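Local coordinates for beta-galactosidase (Marinomonas sp. ef1, PDB 6Y2K), which hydrolyses terminal beta-D-galactosyl residues of beta-galactosides as a cold-active hexameric enzyme of glycoside hydrolase family 42, at residues E112-C117 with V220-L225; E275-E280 with C439-E444; M404-A409 with R615-F620. All coordinates share one frame; numbering follows the deposited sequence. Where two conformers were deposited one is given.

Interaction 1 (E112-C117 with V220-L225); sequences EYREEC and VAFNKL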
loop_
_atom_site.group_PDB
_atom_site.type_symbol
_atom_site.label_atom_id
_atom_site.label_comp_id
_atom_site.label_asym_id
_atom_site.label_seq_id
_atom_site.Cartn_x
_atom_site.Cartn_y
_atom_site.Cartn_z
ATOM N N GLU A 112 36.713 46.904 -12.111
ATOM C CA GLU A 112 37.108 47.643 -10.916
ATOM C C GLU A 112 37.550 46.694 -9.797
ATOM O O GLU A 112 38.590 46.916 -9.180
ATOM C CB GLU A 112 35.986 48.571 -10.423
ATOM C CG GLU A 112 35.676 49.746 -11.353
ATOM C CD GLU A 112 34.701 50.765 -10.760
ATOM O OE1 GLU A 112 34.469 50.773 -9.526
ATOM O OE2 GLU A 112 34.164 51.593 -11.527
ATOM N N TYR A 113 36.781 45.633 -9.533
ATOM C CA TYR A 113 37.182 44.694 -8.478
ATOM C C TYR A 113 38.439 43.909 -8.880
ATOM O O TYR A 113 39.272 43.612 -8.034
ATOM C CB TYR A 113 36.049 43.742 -8.055
ATOM C CG TYR A 113 36.435 42.871 -6.868
ATOM C CD1 TYR A 113 36.972 43.444 -5.713
ATOM C CD2 TYR A 113 36.295 41.483 -6.908
ATOM C CE1 TYR A 113 37.350 42.666 -4.626
ATOM C CE2 TYR A 113 36.660 40.691 -5.820
ATOM C CZ TYR A 113 37.189 41.294 -4.683
ATOM O OH TYR A 113 37.561 40.556 -3.606
ATOM N N ARG A 114 38.587 43.592 -10.163
ATOM C CA ARG A 114 39.820 42.935 -10.618
ATOM C C ARG A 114 41.068 43.769 -10.315
ATOM O O ARG A 114 42.098 43.208 -9.945
ATOM C CB ARG A 114 39.783 42.619 -12.103
ATOM C CG ARG A 114 38.991 41.372 -12.432
ATOM C CD ARG A 114 39.088 41.102 -13.916
ATOM N NE ARG A 114 37.998 40.281 -14.383
ATOM C CZ ARG A 114 37.809 39.940 -15.650
ATOM N NH1 ARG A 114 38.655 40.323 -16.614
ATOM N NH2 ARG A 114 36.762 39.198 -15.961
ATOM N N GLU A 115 40.983 45.088 -10.491
ATOM C CA GLU A 115 42.116 45.956 -10.154
ATOM C C GLU A 115 42.376 45.955 -8.645
ATOM O O GLU A 115 43.533 45.904 -8.226
ATOM C CB GLU A 115 41.935 47.374 -10.706
ATOM C CG GLU A 115 42.057 47.441 -12.219
ATOM C CD GLU A 115 43.322 46.774 -12.751
ATOM O OE1 GLU A 115 44.424 47.219 -12.373
ATOM O OE2 GLU A 115 43.227 45.818 -13.551
ATOM N N GLU A 116 41.318 45.969 -7.823
ATOM C CA GLU A 116 41.497 45.836 -6.367
ATOM C C GLU A 116 42.139 44.490 -6.001
ATOM O O GLU A 116 42.987 44.436 -5.114
ATOM C CB GLU A 116 40.181 46.013 -5.593
ATOM C CG GLU A 116 39.559 47.405 -5.690
ATOM C CD GLU A 116 40.155 48.431 -4.729
ATOM O OE1 GLU A 116 41.277 48.226 -4.214
ATOM O OE2 GLU A 116 39.487 49.465 -4.482
ATOM N N CYS A 117 41.745 43.418 -6.695
ATOM C CA CYS A 117 42.368 42.101 -6.502
ATOM C C CYS A 117 43.845 42.114 -6.910
ATOM O O CYS A 117 44.679 41.531 -6.211
ATOM C CB CYS A 117 41.609 41.002 -7.256
ATOM S SG CYS A 117 39.971 40.644 -6.572
ATOM N N VAL A 220 37.819 32.268 -15.518
ATOM C CA VAL A 220 39.169 31.965 -16.024
ATOM C C VAL A 220 40.064 33.203 -15.929
ATOM O O VAL A 220 41.167 33.118 -15.375
ATOM C CB VAL A 220 39.139 31.422 -17.479
ATOM C CG1 VAL A 220 40.550 31.214 -18.035
ATOM C CG2 VAL A 220 38.351 30.114 -17.540
ATOM N N ALA A 221 39.575 34.342 -16.427
ATOM C CA ALA A 221 40.331 35.612 -16.427
ATOM C C ALA A 221 40.623 36.146 -15.023
ATOM O O ALA A 221 41.740 36.591 -14.742
ATOM C CB ALA A 221 39.590 36.672 -17.232
ATOM N N PHE A 222 39.613 36.103 -14.154
ATOM C CA PHE A 222 39.744 36.509 -12.741
ATOM C C PHE A 222 40.822 35.706 -12.021
ATOM O O PHE A 222 41.622 36.263 -11.258
ATOM C CB PHE A 222 38.394 36.338 -12.038
ATOM C CG PHE A 222 38.359 36.796 -10.598
ATOM C CD1 PHE A 222 38.702 35.931 -9.567
ATOM C CD2 PHE A 222 37.914 38.073 -10.272
ATOM C CE1 PHE A 222 38.626 36.331 -8.238
ATOM C CE2 PHE A 222 37.841 38.487 -8.944
ATOM C CZ PHE A 222 38.204 37.615 -7.925
ATOM N N ASN A 223 40.827 34.396 -12.255
ATOM C CA ASN A 223 41.811 33.500 -11.662
ATOM C C ASN A 223 43.208 33.722 -12.266
ATOM O O ASN A 223 44.211 33.736 -11.540
ATOM C CB ASN A 223 41.372 32.040 -11.845
ATOM C CG ASN A 223 42.330 31.053 -11.197
ATOM O OD1 ASN A 223 42.491 31.044 -9.975
ATOM N ND2 ASN A 223 42.976 30.222 -12.019
ATOM N N LYS A 224 43.259 33.892 -13.585
ATOM C CA LYS A 224 44.521 34.064 -14.307
ATOM C C LYS A 224 45.310 35.304 -13.856
ATOM O O LYS A 224 46.551 35.266 -13.813
ATOM C CB LYS A 224 44.262 34.111 -15.816
ATOM C CG LYS A 224 45.493 34.221 -16.711
ATOM C CD LYS A 224 46.556 33.185 -16.368
ATOM C CE LYS A 224 47.460 32.845 -17.546
ATOM N NZ LYS A 224 48.259 34.005 -18.033
ATOM N N LEU A 225 44.619 36.383 -13.499
ATOM C CA LEU A 225 45.329 37.570 -13.027
ATOM C C LEU A 225 46.071 37.282 -11.713
ATOM O O LEU A 225 47.191 37.757 -11.524
ATOM C CB LEU A 225 44.423 38.807 -12.949
ATOM C CG LEU A 225 43.678 39.232 -11.683
ATOM C CD1 LEU A 225 44.592 39.821 -10.612
ATOM C CD2 LEU A 225 42.606 40.245 -12.070
#
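Phe222 carries the aromatic part of the contact, sending its ring from helix 205-233 to the flank of helix 111-128. The tyrosine ring of Tyr113 meets it at the rim, with Tyr113 CD2 lying in the Phe222 plane 3.9 Å from Phe222 CE2. Because Phe222 CG stands anti to the backbone N (chi1 -177°), the ring projects across the gap between the helices, a span that a long apolar side chain can bridge. Beyond the pair, Tyr106 stacks on Phe222, and the hydroxyl of Tyr113 bonds to the backbone O of Thr74.

A sulfur-aromatic contact comes next. Cys117 SG lies 4.7 Å from the centroid of the Phe222 ring, approaching obliquely, and also rests above one face of Tyr113, toward its rim. The slim, polarisable thiol suits a site flanked by two rings.

Aliphatic packing is supplied by Leu225, whose CD2 presses on the CB-CG stem of Arg114, 3.7 Å from Arg114 CB. A cation over a methyl is the last kind of contact: the arginine runs out extended, and one face of its guanidinium covers the small side chain of Ala221, with Arg114 NH1 3.8 Å from Ala221 CB. Its plane is 77° from the Phe222 ring, so the two do not stack; Arg114 NH2 is hydrogen-bonded instead to Phe108 O and to the side-chain oxygen of Gln218.

With axes 10.4 Å apart and nearly parallel at 22°, the two helices pack as consecutive members of the outer helical layer of a TIM barrel, following strands 67-71 and 134-138 respectively.

Interaction 2 (E275-E280 with C439-E444); sequences EPLYTE and CYRMYE
Leu277 sets one methyl, CD2, squarely over the centre of the Tyr440 ring, 3.7 Å from its centroid, in a CH-pi contact. This is the dense half of the interface. Tyr278 closes in at about a right angle to the same ring, directing its edge at the Tyr440 face in an offset edge-to-face pair with centroids 5.8 Å apart and planes at 81°. The Leu277 methyl also lies above a face of Tyr278, so the branched aliphatic group fills the corner between two aromatics. At the far end the Tyr278 hydroxyl donates to that of Tyr440, OH to OH 2.9 Å, a bond that pairs two polar groups within buried side chains. A phenylalanine in place of Tyr440 would probably leave the Tyr278 hydroxyl without this acceptor, and that end of the Tyr278 ring less firmly held.

The contact joins two domains: the loop 275-280 follows barrel strand 261-266 and helix 268-274, whereas helix 435-448 belongs to the trimerisation domain, where it lies in the connection between the parallel strands 412-415 and 453-456. Thr279 ends the loop as N-cap of helix 280-285.

The looser side belongs to Arg441, which is partly exposed. A bend at chi2 (-62°) brings its NH2 to Leu277 O, 3.0 Å away; the bond is angled (143° at the hydrogen), and the donor sits above the carbonyl plane. A water accepts from Arg441 NE at 2.9 Å and donates to Leu277 O, forming a second, indirect link. Arginine suits this border because its several N-H groups serve different partners: Arg441 NH1 makes a salt bridge to Glu444 OE2 at 2.9 Å, and Glu282 is its other carboxylate partner.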
loop_
_atom_site.group_PDB
_atom_site.type_symbol
_atom_site.label_atom_id
_atom_site.label_comp_id
_atom_site.label_asym_id
_atom_site.label_seq_id
_atom_site.Cartn_x
_atom_site.Cartn_y
_atom_site.Cartn_z
ATOM N N GLU A 275 21.065 17.153 -2.358
ATOM C CA GLU A 275 21.022 17.043 -3.829
ATOM C C GLU A 275 19.834 16.237 -4.379
ATOM O O GLU A 275 19.622 15.099 -3.964
ATOM C CB GLU A 275 22.326 16.440 -4.374
ATOM C CG GLU A 275 23.569 17.288 -4.149
ATOM C CD GLU A 275 23.520 18.662 -4.795
ATOM O OE1 GLU A 275 24.184 19.584 -4.266
ATOM O OE2 GLU A 275 22.837 18.820 -5.830
ATOM N N PRO A 276 19.072 16.810 -5.334
ATOM C CA PRO A 276 17.996 16.030 -5.964
ATOM C C PRO A 276 18.438 14.814 -6.772
ATOM O O PRO A 276 17.605 13.968 -7.079
ATOM C CB PRO A 276 17.311 17.049 -6.884
ATOM C CG PRO A 276 17.580 18.359 -6.250
ATOM C CD PRO A 276 18.974 18.239 -5.687
ATOM N N LEU A 277 19.716 14.729 -7.137
ATOM C CA LEU A 277 20.295 13.507 -7.733
ATOM C C LEU A 277 19.879 12.212 -7.010
ATOM O O LEU A 277 19.590 11.193 -7.645
ATOM C CB LEU A 277 21.824 13.617 -7.698
ATOM C CG LEU A 277 22.673 12.403 -8.070
ATOM C CD1 LEU A 277 22.477 12.048 -9.528
ATOM C CD2 LEU A 277 24.135 12.696 -7.790
ATOM N N TYR A 278 19.888 12.249 -5.683
ATOM C CA TYR A 278 19.727 11.040 -4.893
ATOM C C TYR A 278 18.266 10.694 -4.626
ATOM O O TYR A 278 17.433 11.582 -4.427
ATOM C CB TYR A 278 20.505 11.170 -3.586
ATOM C CG TYR A 278 21.994 11.337 -3.814
ATOM C CD1 TYR A 278 22.735 10.335 -4.446
ATOM C CD2 TYR A 278 22.665 12.497 -3.416
ATOM C CE1 TYR A 278 24.096 10.480 -4.666
ATOM C CE2 TYR A 278 24.025 12.648 -3.631
ATOM C CZ TYR A 278 24.743 11.631 -4.249
ATOM O OH TYR A 278 26.108 11.756 -4.462
ATOM N N THR A 279 17.970 9.394 -4.636
ATOM C CA THR A 279 16.634 8.893 -4.346
ATOM C C THR A 279 16.342 8.943 -2.856
ATOM O O THR A 279 17.248 9.082 -2.022
ATOM C CB THR A 279 16.457 7.435 -4.794
ATOM O OG1 THR A 279 17.370 6.591 -4.075
ATOM C CG2 THR A 279 16.668 7.294 -6.303
ATOM N N GLU A 280 15.064 8.792 -2.526
ATOM C CA GLU A 280 14.659 8.725 -1.117
ATOM C C GLU A 280 15.330 7.546 -0.403
ATOM O O GLU A 280 15.834 7.712 0.716
ATOM C CB GLU A 280 13.129 8.695 -0.954
ATOM C CG GLU A 280 12.537 10.081 -0.711
ATOM C CD GLU A 280 13.201 11.150 -1.562
ATOM O OE1 GLU A 280 13.574 12.227 -1.050
ATOM O OE2 GLU A 280 13.373 10.894 -2.767
ATOM N N CYS A 439 25.649 11.038 -16.253
ATOM C CA CYS A 439 27.082 10.743 -16.080
ATOM C C CYS A 439 27.334 10.006 -14.758
ATOM O O CYS A 439 28.034 8.983 -14.722
ATOM C CB CYS A 439 27.934 12.018 -16.141
ATOM S SG CYS A 439 28.051 12.833 -17.754
ATOM N N TYR A 440 26.711 10.503 -13.691
ATOM C CA TYR A 440 26.846 9.921 -12.357
ATOM C C TYR A 440 26.309 8.490 -12.302
ATOM O O TYR A 440 26.930 7.635 -11.696
ATOM C CB TYR A 440 26.113 10.780 -11.318
ATOM C CG TYR A 440 26.422 10.429 -9.886
ATOM C CD1 TYR A 440 25.667 9.477 -9.197
ATOM C CD2 TYR A 440 27.459 11.059 -9.203
ATOM C CE1 TYR A 440 25.945 9.163 -7.875
ATOM C CE2 TYR A 440 27.733 10.757 -7.876
ATOM C CZ TYR A 440 26.980 9.803 -7.222
ATOM O OH TYR A 440 27.245 9.513 -5.907
ATOM N N ARG A 441 25.164 8.241 -12.938
ATOM C CA ARG A 441 24.571 6.890 -12.951
ATOM C C ARG A 441 25.337 5.897 -13.851
ATOM O O ARG A 441 25.390 4.698 -13.539
ATOM C CB ARG A 441 23.088 6.946 -13.321
ATOM C CG ARG A 441 22.227 7.716 -12.327
ATOM C CD ARG A 441 22.230 7.096 -10.938
ATOM N NE ARG A 441 21.527 7.918 -9.948
ATOM C CZ ARG A 441 21.501 7.668 -8.638
ATOM N NH1 ARG A 441 22.122 6.608 -8.126
ATOM N NH2 ARG A 441 20.839 8.476 -7.820
ATOM N N MET A 442 25.941 6.388 -14.932
ATOM C CA MET A 442 26.859 5.549 -15.729
ATOM C C MET A 442 28.094 5.204 -14.884
ATOM O O MET A 442 28.546 4.060 -14.880
ATOM C CB MET A 442 27.271 6.224 -17.043
ATOM C CG MET A 442 26.135 6.370 -18.054
ATOM S SD MET A 442 26.717 6.539 -19.753
ATOM C CE MET A 442 26.974 4.822 -20.187
ATOM N N TYR A 443 28.594 6.194 -14.142
ATOM C CA TYR A 443 29.741 6.016 -13.256
ATOM C C TYR A 443 29.442 5.023 -12.122
ATOM O O TYR A 443 30.269 4.159 -11.821
ATOM C CB TYR A 443 30.187 7.375 -12.700
ATOM C CG TYR A 443 31.396 7.329 -11.789
ATOM C CD1 TYR A 443 32.696 7.332 -12.311
ATOM C CD2 TYR A 443 31.242 7.308 -10.410
ATOM C CE1 TYR A 443 33.806 7.318 -11.473
ATOM C CE2 TYR A 443 32.338 7.283 -9.564
ATOM C CZ TYR A 443 33.616 7.285 -10.097
ATOM O OH TYR A 443 34.683 7.254 -9.236
ATOM N N GLU A 444 28.266 5.151 -11.504
ATOM C CA GLU A 444 27.822 4.223 -10.458
ATOM C C GLU A 444 27.829 2.768 -10.931
ATOM O O GLU A 444 28.285 1.887 -10.202
ATOM C CB GLU A 444 26.423 4.599 -9.959
ATOM C CG GLU A 444 25.820 3.640 -8.944
ATOM C CD GLU A 444 24.436 4.066 -8.483
ATOM O OE1 GLU A 444 24.170 4.026 -7.264
ATOM O OE2 GLU A 444 23.612 4.435 -9.346
HETATM O O HOH W 1 19.647 9.948 -10.652
#

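Interaction 3 (M404-A409 with R615-F620); sequences MSLPSA and RGNVIF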
loop_
_atom_site.group_PDB
_atom_site.type_symbol
_atom_site.label_atom_id
_atom_site.label_comp_id
_atom_site.label_asym_id
_atom_site.label_seq_id
_atom_site.Cartn_x
_atom_site.Cartn_y
_atom_site.Cartn_z
ATOM N N MET A 404 52.984 8.342 -2.153
ATOM C CA MET A 404 52.217 9.352 -2.892
ATOM C C MET A 404 52.328 9.176 -4.409
ATOM O O MET A 404 51.378 9.470 -5.132
ATOM C CB MET A 404 52.681 10.756 -2.480
ATOM C CG MET A 404 52.049 11.913 -3.237
ATOM S SD MET A 404 52.657 13.498 -2.645
ATOM C CE MET A 404 51.777 13.578 -1.099
ATOM N N SER A 405 53.487 8.708 -4.876
ATOM C CA SER A 405 53.748 8.502 -6.293
ATOM C C SER A 405 53.171 7.211 -6.889
ATOM O O SER A 405 53.312 6.998 -8.095
ATOM C CB SER A 405 55.260 8.530 -6.550
ATOM O OG SER A 405 55.809 9.764 -6.120
ATOM N N LEU A 406 52.538 6.353 -6.083
ATOM C CA LEU A 406 51.849 5.170 -6.623
ATOM C C LEU A 406 50.929 5.569 -7.778
ATOM O O LEU A 406 50.272 6.615 -7.702
ATOM C CB LEU A 406 51.004 4.466 -5.556
ATOM C CG LEU A 406 51.701 3.574 -4.530
ATOM C CD1 LEU A 406 50.700 3.170 -3.455
ATOM C CD2 LEU A 406 52.320 2.357 -5.200
ATOM N N PRO A 407 50.876 4.750 -8.844
ATOM C CA PRO A 407 49.991 5.095 -9.957
ATOM C C PRO A 407 48.521 5.147 -9.529
ATOM O O PRO A 407 48.123 4.454 -8.591
ATOM C CB PRO A 407 50.246 3.991 -10.996
ATOM C CG PRO A 407 50.977 2.912 -10.285
ATOM C CD PRO A 407 51.649 3.519 -9.098
ATOM N N SER A 408 47.757 6.019 -10.181
ATOM C CA SER A 408 46.355 6.245 -9.840
ATOM C C SER A 408 45.361 6.096 -10.988
ATOM O O SER A 408 44.164 6.016 -10.729
ATOM C CB SER A 408 46.214 7.632 -9.211
ATOM O OG SER A 408 46.975 7.703 -8.016
ATOM N N ALA A 409 45.830 6.040 -12.238
ATOM C CA ALA A 409 44.936 6.054 -13.393
ATOM C C ALA A 409 44.181 4.738 -13.547
ATOM O O ALA A 409 44.740 3.665 -13.322
ATOM C CB ALA A 409 45.706 6.359 -14.667
ATOM N N ARG A 615 45.611 1.208 -6.692
ATOM C CA ARG A 615 46.774 2.038 -7.016
ATOM C C ARG A 615 47.996 1.130 -7.118
ATOM O O ARG A 615 48.533 0.684 -6.099
ATOM C CB ARG A 615 46.990 3.109 -5.948
ATOM C CG ARG A 615 45.911 4.182 -5.961
ATOM C CD ARG A 615 46.231 5.349 -5.041
ATOM N NE ARG A 615 47.427 6.082 -5.467
ATOM C CZ ARG A 615 48.026 7.048 -4.769
ATOM N NH1 ARG A 615 47.558 7.441 -3.585
ATOM N NH2 ARG A 615 49.108 7.637 -5.268
ATOM N N GLY A 616 48.406 0.837 -8.349
ATOM C CA GLY A 616 49.469 -0.132 -8.613
ATOM C C GLY A 616 49.147 -1.488 -8.007
ATOM O O GLY A 616 48.145 -2.109 -8.357
ATOM N N ASN A 617 49.978 -1.898 -7.051
ATOM C CA ASN A 617 49.862 -3.179 -6.349
ATOM C C ASN A 617 49.007 -3.113 -5.072
ATOM O O ASN A 617 48.892 -4.104 -4.355
ATOM C CB ASN A 617 51.269 -3.764 -6.042
ATOM C CG ASN A 617 52.021 -3.017 -4.936
ATOM O OD1 ASN A 617 52.460 -3.625 -3.962
ATOM N ND2 ASN A 617 52.197 -1.710 -5.094
ATOM N N VAL A 618 48.412 -1.951 -4.776
ATOM C CA VAL A 618 47.578 -1.782 -3.568
ATOM C C VAL A 618 46.088 -1.803 -3.958
ATOM O O VAL A 618 45.697 -1.158 -4.941
ATOM C CB VAL A 618 47.921 -0.476 -2.817
ATOM C CG1 VAL A 618 47.106 -0.347 -1.530
ATOM C CG2 VAL A 618 49.412 -0.419 -2.511
ATOM N N ILE A 619 45.295 -2.571 -3.200
ATOM C CA ILE A 619 43.845 -2.687 -3.393
ATOM C C ILE A 619 43.164 -2.047 -2.189
ATOM O O ILE A 619 43.433 -2.443 -1.052
ATOM C CB ILE A 619 43.365 -4.160 -3.469
ATOM C CG1 ILE A 619 44.252 -5.022 -4.372
ATOM C CG2 ILE A 619 41.932 -4.228 -3.974
ATOM C CD1 ILE A 619 44.028 -4.786 -5.844
ATOM N N PHE A 620 42.289 -1.070 -2.425
ATOM C CA PHE A 620 41.551 -0.401 -1.344
ATOM C C PHE A 620 40.105 -0.866 -1.421
ATOM O O PHE A 620 39.499 -0.770 -2.475
ATOM C CB PHE A 620 41.601 1.130 -1.493
ATOM C CG PHE A 620 43.001 1.717 -1.550
ATOM C CD1 PHE A 620 43.730 1.708 -2.732
ATOM C CD2 PHE A 620 43.572 2.314 -0.426
ATOM C CE1 PHE A 620 45.011 2.258 -2.792
ATOM C CE2 PHE A 620 44.846 2.869 -0.481
ATOM C CZ PHE A 620 45.571 2.839 -1.664
#
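The guanidinium of Arg615 gathers backbone oxygens of Met404, Leu406 and Pro407 around its edge, all close to its plane, while Ser408 OG approaches it obliquely. The other flat group, the Phe620 ring, carries Val618 CG1 on one face, 3.5 Å above its plane. Arg615 to Val618 form the type II' turn of a tight beta hairpin between strands 610-615 and 618-623, part of a four-stranded antiparallel sheet. The turn is closed by a reciprocal pair of backbone bonds, Arg615 N giving to Val618 O at 2.9 Å and Val618 N giving back to Arg615 O.

Two of the edge oxygens are hydrogen-bonded, both to the same nitrogen. Arg615 NH2 donates almost straight (171°) to Leu406 O at 2.9 Å, and in a more bent bond (132°) to Met404 O, also 2.9 Å away, reaching that oxygen from above its carbonyl plane. A bend at chi3 (64°) turns the group toward the loop. Arginine fits because one planar cation can satisfy several carbonyls at once; its NH1 serves Phe342 O of the barrel domain.

Two apolar pairs flank this polar centre. Leu406 CD1 lies 3.9 Å from Val618 CG2, the two side chains crossing at about a right angle. Pro407 CG rests 3.8 Å from Gly616 CA; glycine suits the spot, since its positive phi belongs to this turn type and a side chain here would probably crowd Pro407 CG. Two polar atoms also come close to the arginine without bonding to it: Pro407 O is within 3.2 Å of Arg615 CB, and Ser408 OG, although only 3.1 Å from Arg615 NE, is poorly angled for a hydrogen bond.

In the fold
The three contacts are separate in space. Interaction 1 lies wholly within the barrel domain, packing two neighbouring helices of its outer layer, and its centre is about 35 Å from that of interaction 2 and about 38 Å from that of interaction 3. Interactions 1 and 2 sit on opposite sides of the chain's centre. Interactions 2 and 3 are closer, with centres about 26 Å and nearest atoms about 10 Å apart, and their segments alternate along the chain: interaction 2 joins barrel to trimerisation domain, interaction 3 the loop between helix 400-404 and strand 412-415 to the C-terminal antiparallel sheet. A glycerol, probably from crystallisation, lies about 5 Å from the side chain of Leu277.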